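Long-range contact in myosin-17 (Arabidopsis thaliana, PDB 7KFL), which is a plant class XI myosin motor whose globular tail, the cargo-binding domain, probably recruits cargo for transport along actin: residues Q8-S20 with R50-A62. Residues are numbered along the deposited sequence; the frame is centred on the assembly and turned at random.
Sequences QQENQDLLVKCIS and RTSVFDRIIQTIA
Arg56 bends over Val16, whose CG2 presses on one face of the guanidinium, 3.7 Å from NH2, while Asp13 meets its edge. The branched valine is a bump lodged between two neighbours: its other methyl, CG1, lies 3.8 Å from Thr60 OG1. Arg56 NH1 donates to Asp13 OD1 over 3.0 Å, nearly straight at 165°; the bond lies in the guanidinium plane yet reaches the oxygen from above the carboxylate, the planes 85° apart. With an alanine in place of Arg56, Asp13 would probably lose its charge partner and the flank of Val16 its cover. The segment axes run roughly parallel, crossing at -25° and coming within 10.1 Å. Gln12, long and flat-ended, suits the hollow at the turn leading into helix 53-65: its CG, swung anti to the carbonyl carbon, rests against Val53 CB, and its amide spans Thr51 and Ser52, with OE1 3.5 Å from Ser52 CB. The methyl Thr60 CG2 sits between Ile19 CD1, at 3.9 Å, and Ser20 OG. The Thr60 and Ser20 hydroxyls each bond a carbonyl of their own helix, so both can border apolar neighbours. Leu15 touches Val53 and Ile57 toward helix 31-43; the chemistry thus grades from buried apolar side chains to a partly exposed salt bridge.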
loop_
_atom_site.group_PDB
_atom_site.type_symbol
_atom_site.label_atom_id
_atom_site.label_comp_id
_atom_site.label_asym_id
_atom_site.label_seq_id
_atom_site.Cartn_x
_atom_site.Cartn_y
_atom_site.Cartn_z
ATOM N N GLN A 8 6.858 -26.222 -30.457
ATOM C CA GLN A 8 6.736 -25.724 -29.059
ATOM C C GLN A 8 7.299 -24.299 -28.965
ATOM O O GLN A 8 6.652 -23.471 -28.297
ATOM C CB GLN A 8 7.420 -26.669 -28.067
ATOM C CG GLN A 8 6.554 -27.859 -27.676
ATOM C CD GLN A 8 7.136 -28.659 -26.534
ATOM O OE1 GLN A 8 7.626 -28.106 -25.550
ATOM N NE2 GLN A 8 7.075 -29.977 -26.648
ATOM N N GLN A 9 8.443 -24.016 -29.601
ATOM C CA GLN A 9 9.039 -22.650 -29.636
ATOM C C GLN A 9 8.102 -21.710 -30.408
ATOM O O GLN A 9 7.905 -20.573 -29.940
ATOM C CB GLN A 9 10.439 -22.634 -30.257
ATOM C CG GLN A 9 10.965 -21.218 -30.475
ATOM C CD GLN A 9 12.451 -21.125 -30.730
ATOM O OE1 GLN A 9 13.170 -22.121 -30.748
ATOM N NE2 GLN A 9 12.922 -19.905 -30.934
ATOM N N GLU A 10 7.566 -22.164 -31.548
ATOM C CA GLU A 10 6.603 -21.397 -32.387
ATOM C C GLU A 10 5.396 -21.001 -31.528
ATOM O O GLU A 10 5.003 -19.821 -31.580
ATOM C CB GLU A 10 6.174 -22.202 -33.620
ATOM C CG GLU A 10 4.792 -21.833 -34.144
ATOM C CD GLU A 10 4.394 -22.487 -35.457
ATOM O OE1 GLU A 10 4.422 -23.734 -35.532
ATOM O OE2 GLU A 10 4.046 -21.749 -36.403
ATOM N N ASN A 11 4.838 -21.960 -30.779
ATOM C CA ASN A 11 3.642 -21.778 -29.910
ATOM C C ASN A 11 3.950 -20.771 -28.794
ATOM O O ASN A 11 3.082 -19.928 -28.509
ATOM C CB ASN A 11 3.162 -23.106 -29.318
ATOM C CG ASN A 11 2.438 -23.980 -30.322
ATOM O OD1 ASN A 11 2.125 -23.540 -31.426
ATOM N ND2 ASN A 11 2.166 -25.219 -29.947
ATOM N N GLN A 12 5.133 -20.872 -28.181
ATOM C CA GLN A 12 5.596 -19.969 -27.091
ATOM C C GLN A 12 5.829 -18.565 -27.662
ATOM O O GLN A 12 5.405 -17.595 -27.006
ATOM C CB GLN A 12 6.850 -20.539 -26.424
ATOM C CG GLN A 12 6.573 -21.792 -25.601
ATOM C CD GLN A 12 7.826 -22.541 -25.215
ATOM O OE1 GLN A 12 8.928 -21.997 -25.218
ATOM N NE2 GLN A 12 7.662 -23.808 -24.870
ATOM N N ASP A 13 6.463 -18.470 -28.838
ATOM C CA ASP A 13 6.684 -17.199 -29.585
ATOM C C ASP A 13 5.337 -16.512 -29.844
ATOM O O ASP A 13 5.288 -15.268 -29.788
ATOM C CB ASP A 13 7.428 -17.431 -30.906
ATOM C CG ASP A 13 8.939 -17.277 -30.818
ATOM O OD1 ASP A 13 9.396 -16.302 -30.186
ATOM O OD2 ASP A 13 9.648 -18.130 -31.387
ATOM N N LEU A 14 4.292 -17.298 -30.120
ATOM C CA LEU A 14 2.915 -16.812 -30.406
ATOM C C LEU A 14 2.301 -16.193 -29.143
ATOM O O LEU A 14 1.807 -15.055 -29.237
ATOM C CB LEU A 14 2.060 -17.977 -30.920
ATOM C CG LEU A 14 1.654 -17.917 -32.393
ATOM C CD1 LEU A 14 0.719 -16.744 -32.655
ATOM C CD2 LEU A 14 2.873 -17.852 -33.303
ATOM N N LEU A 15 2.323 -16.917 -28.018
ATOM C CA LEU A 15 1.727 -16.481 -26.725
ATOM C C LEU A 15 2.402 -15.184 -26.266
ATOM O O LEU A 15 1.673 -14.253 -25.886
ATOM C CB LEU A 15 1.885 -17.589 -25.675
ATOM C CG LEU A 15 1.191 -17.339 -24.334
ATOM C CD1 LEU A 15 -0.310 -17.158 -24.512
ATOM C CD2 LEU A 15 1.470 -18.472 -23.359
ATOM N N VAL A 16 3.738 -15.132 -26.318
ATOM C CA VAL A 16 4.560 -13.942 -25.936
ATOM C C VAL A 16 4.046 -12.719 -26.703
ATOM O O VAL A 16 3.920 -11.648 -26.078
ATOM C CB VAL A 16 6.064 -14.178 -26.188
ATOM C CG1 VAL A 16 6.861 -12.878 -26.200
ATOM C CG2 VAL A 16 6.655 -15.148 -25.176
ATOM N N LYS A 17 3.759 -12.876 -27.999
ATOM C CA LYS A 17 3.320 -11.775 -28.899
ATOM C C LYS A 17 1.898 -11.332 -28.532
ATOM O O LYS A 17 1.618 -10.125 -28.656
ATOM C CB LYS A 17 3.426 -12.206 -30.365
ATOM C CG LYS A 17 3.360 -11.078 -31.392
ATOM C CD LYS A 17 4.268 -9.884 -31.113
ATOM C CE LYS A 17 5.635 -10.238 -30.552
ATOM N NZ LYS A 17 6.434 -9.025 -30.259
ATOM N N CYS A 18 1.046 -12.260 -28.082
ATOM C CA CYS A 18 -0.350 -11.986 -27.646
ATOM C C CYS A 18 -0.356 -11.233 -26.308
ATOM O O CYS A 18 -1.089 -10.229 -26.205
ATOM C CB CYS A 18 -1.155 -13.274 -27.530
ATOM S SG CYS A 18 -1.434 -14.078 -29.130
ATOM N N ILE A 19 0.426 -11.696 -25.326
ATOM C CA ILE A 19 0.444 -11.137 -23.938
ATOM C C ILE A 19 1.371 -9.912 -23.873
ATOM O O ILE A 19 1.357 -9.236 -22.828
ATOM C CB ILE A 19 0.812 -12.213 -22.893
ATOM C CG1 ILE A 19 2.229 -12.764 -23.072
ATOM C CG2 ILE A 19 -0.226 -13.325 -22.896
ATOM C CD1 ILE A 19 2.766 -13.479 -21.853
ATOM N N SER A 20 2.136 -9.631 -24.936
ATOM C CA SER A 20 2.936 -8.384 -25.100
ATOM C C SER A 20 2.013 -7.216 -25.470
ATOM O O SER A 20 2.366 -6.066 -25.150
ATOM C CB SER A 20 4.031 -8.553 -26.121
ATOM O OG SER A 20 5.085 -9.349 -25.602
ATOM N N ARG A 50 10.126 -30.497 -18.252
ATOM C CA ARG A 50 11.001 -29.379 -18.702
ATOM C C ARG A 50 10.293 -28.603 -19.821
ATOM O O ARG A 50 9.670 -29.253 -20.686
ATOM C CB ARG A 50 12.353 -29.929 -19.170
ATOM C CG ARG A 50 13.454 -28.884 -19.291
ATOM C CD ARG A 50 14.722 -29.462 -19.896
ATOM N NE ARG A 50 15.844 -28.528 -19.877
ATOM C CZ ARG A 50 16.690 -28.356 -18.861
ATOM N NH1 ARG A 50 16.563 -29.054 -17.741
ATOM N NH2 ARG A 50 17.671 -27.473 -18.966
ATOM N N THR A 51 10.381 -27.268 -19.798
ATOM C CA THR A 51 9.772 -26.351 -20.802
ATOM C C THR A 51 10.226 -24.912 -20.539
ATOM O O THR A 51 10.498 -24.586 -19.367
ATOM C CB THR A 51 8.239 -26.435 -20.797
ATOM O OG1 THR A 51 7.738 -25.533 -21.785
ATOM C CG2 THR A 51 7.621 -26.102 -19.456
ATOM N N SER A 52 10.265 -24.090 -21.593
ATOM C CA SER A 52 10.691 -22.665 -21.576
ATOM C C SER A 52 9.479 -21.732 -21.442
ATOM O O SER A 52 9.696 -20.527 -21.216
ATOM C CB SER A 52 11.487 -22.329 -22.812
ATOM O OG SER A 52 12.793 -22.882 -22.744
ATOM N N VAL A 53 8.257 -22.260 -21.584
ATOM C CA VAL A 53 6.999 -21.455 -21.645
ATOM C C VAL A 53 6.913 -20.546 -20.413
ATOM O O VAL A 53 6.636 -19.344 -20.590
ATOM C CB VAL A 53 5.746 -22.342 -21.789
ATOM C CG1 VAL A 53 5.509 -23.233 -20.577
ATOM C CG2 VAL A 53 4.508 -21.510 -22.089
ATOM N N PHE A 54 7.162 -21.092 -19.220
ATOM C CA PHE A 54 7.024 -20.382 -17.921
ATOM C C PHE A 54 8.050 -19.245 -17.844
ATOM O O PHE A 54 7.659 -18.117 -17.499
ATOM C CB PHE A 54 7.179 -21.361 -16.758
ATOM C CG PHE A 54 6.131 -22.442 -16.716
ATOM C CD1 PHE A 54 4.794 -22.126 -16.539
ATOM C CD2 PHE A 54 6.478 -23.777 -16.852
ATOM C CE1 PHE A 54 3.828 -23.120 -16.502
ATOM C CE2 PHE A 54 5.512 -24.770 -16.815
ATOM C CZ PHE A 54 4.189 -24.440 -16.639
ATOM N N ASP A 55 9.315 -19.538 -18.158
ATOM C CA ASP A 55 10.427 -18.548 -18.192
ATOM C C ASP A 55 10.036 -17.366 -19.086
ATOM O O ASP A 55 10.285 -16.212 -18.684
ATOM C CB ASP A 55 11.732 -19.174 -18.694
ATOM C CG ASP A 55 12.506 -19.947 -17.641
ATOM O OD1 ASP A 55 12.151 -19.838 -16.447
ATOM O OD2 ASP A 55 13.465 -20.644 -18.022
ATOM N N ARG A 56 9.440 -17.649 -20.245
ATOM C CA ARG A 56 9.145 -16.646 -21.302
ATOM C C ARG A 56 7.977 -15.755 -20.867
ATOM O O ARG A 56 8.020 -14.548 -21.180
ATOM C CB ARG A 56 8.876 -17.358 -22.629
ATOM C CG ARG A 56 10.101 -18.080 -23.173
ATOM C CD ARG A 56 10.175 -18.075 -24.683
ATOM N NE ARG A 56 10.127 -16.729 -25.237
ATOM C CZ ARG A 56 9.985 -16.446 -26.527
ATOM N NH1 ARG A 56 9.878 -17.420 -27.416
ATOM N NH2 ARG A 56 9.948 -15.187 -26.927
ATOM N N ILE A 57 6.979 -16.323 -20.182
ATOM C CA ILE A 57 5.884 -15.554 -19.517
ATOM C C ILE A 57 6.526 -14.574 -18.527
ATOM O O ILE A 57 6.223 -13.369 -18.612
ATOM C CB ILE A 57 4.867 -16.489 -18.827
ATOM C CG1 ILE A 57 4.028 -17.266 -19.847
ATOM C CG2 ILE A 57 3.984 -15.712 -17.859
ATOM C CD1 ILE A 57 3.220 -18.396 -19.250
ATOM N N ILE A 58 7.385 -15.077 -17.634
ATOM C CA ILE A 58 8.044 -14.282 -16.555
ATOM C C ILE A 58 8.875 -13.165 -17.200
ATOM O O ILE A 58 8.756 -12.009 -16.744
ATOM C CB ILE A 58 8.893 -15.186 -15.636
ATOM C CG1 ILE A 58 8.022 -16.155 -14.830
ATOM C CG2 ILE A 58 9.795 -14.361 -14.729
ATOM C CD1 ILE A 58 7.133 -15.497 -13.797
ATOM N N GLN A 59 9.673 -13.497 -18.221
ATOM C CA GLN A 59 10.552 -12.541 -18.950
ATOM C C GLN A 59 9.702 -11.422 -19.565
ATOM O O GLN A 59 10.126 -10.252 -19.498
ATOM C CB GLN A 59 11.360 -13.271 -20.024
ATOM C CG GLN A 59 12.518 -14.083 -19.459
ATOM C CD GLN A 59 13.057 -15.101 -20.436
ATOM O OE1 GLN A 59 12.658 -15.151 -21.601
ATOM N NE2 GLN A 59 13.978 -15.927 -19.966
ATOM N N THR A 60 8.546 -11.773 -20.134
ATOM C CA THR A 60 7.595 -10.832 -20.785
ATOM C C THR A 60 7.111 -9.810 -19.748
ATOM O O THR A 60 7.238 -8.595 -20.016
ATOM C CB THR A 60 6.441 -11.596 -21.449
ATOM O OG1 THR A 60 7.011 -12.495 -22.402
ATOM C CG2 THR A 60 5.439 -10.694 -22.137
ATOM N N ILE A 61 6.593 -10.285 -18.609
ATOM C CA ILE A 61 6.084 -9.429 -17.495
ATOM C C ILE A 61 7.241 -8.563 -16.984
ATOM O O ILE A 61 7.032 -7.357 -16.790
ATOM C CB ILE A 61 5.459 -10.273 -16.364
ATOM C CG1 ILE A 61 4.261 -11.093 -16.852
ATOM C CG2 ILE A 61 5.086 -9.391 -15.180
ATOM C CD1 ILE A 61 3.860 -12.215 -15.917
ATOM N N ALA A 62 8.414 -9.168 -16.777
ATOM C CA ALA A 62 9.643 -8.495 -16.291
ATOM C C ALA A 62 10.025 -7.353 -17.242
ATOM O O ALA A 62 10.333 -6.261 -16.742
ATOM C CB ALA A 62 10.762 -9.497 -16.148
#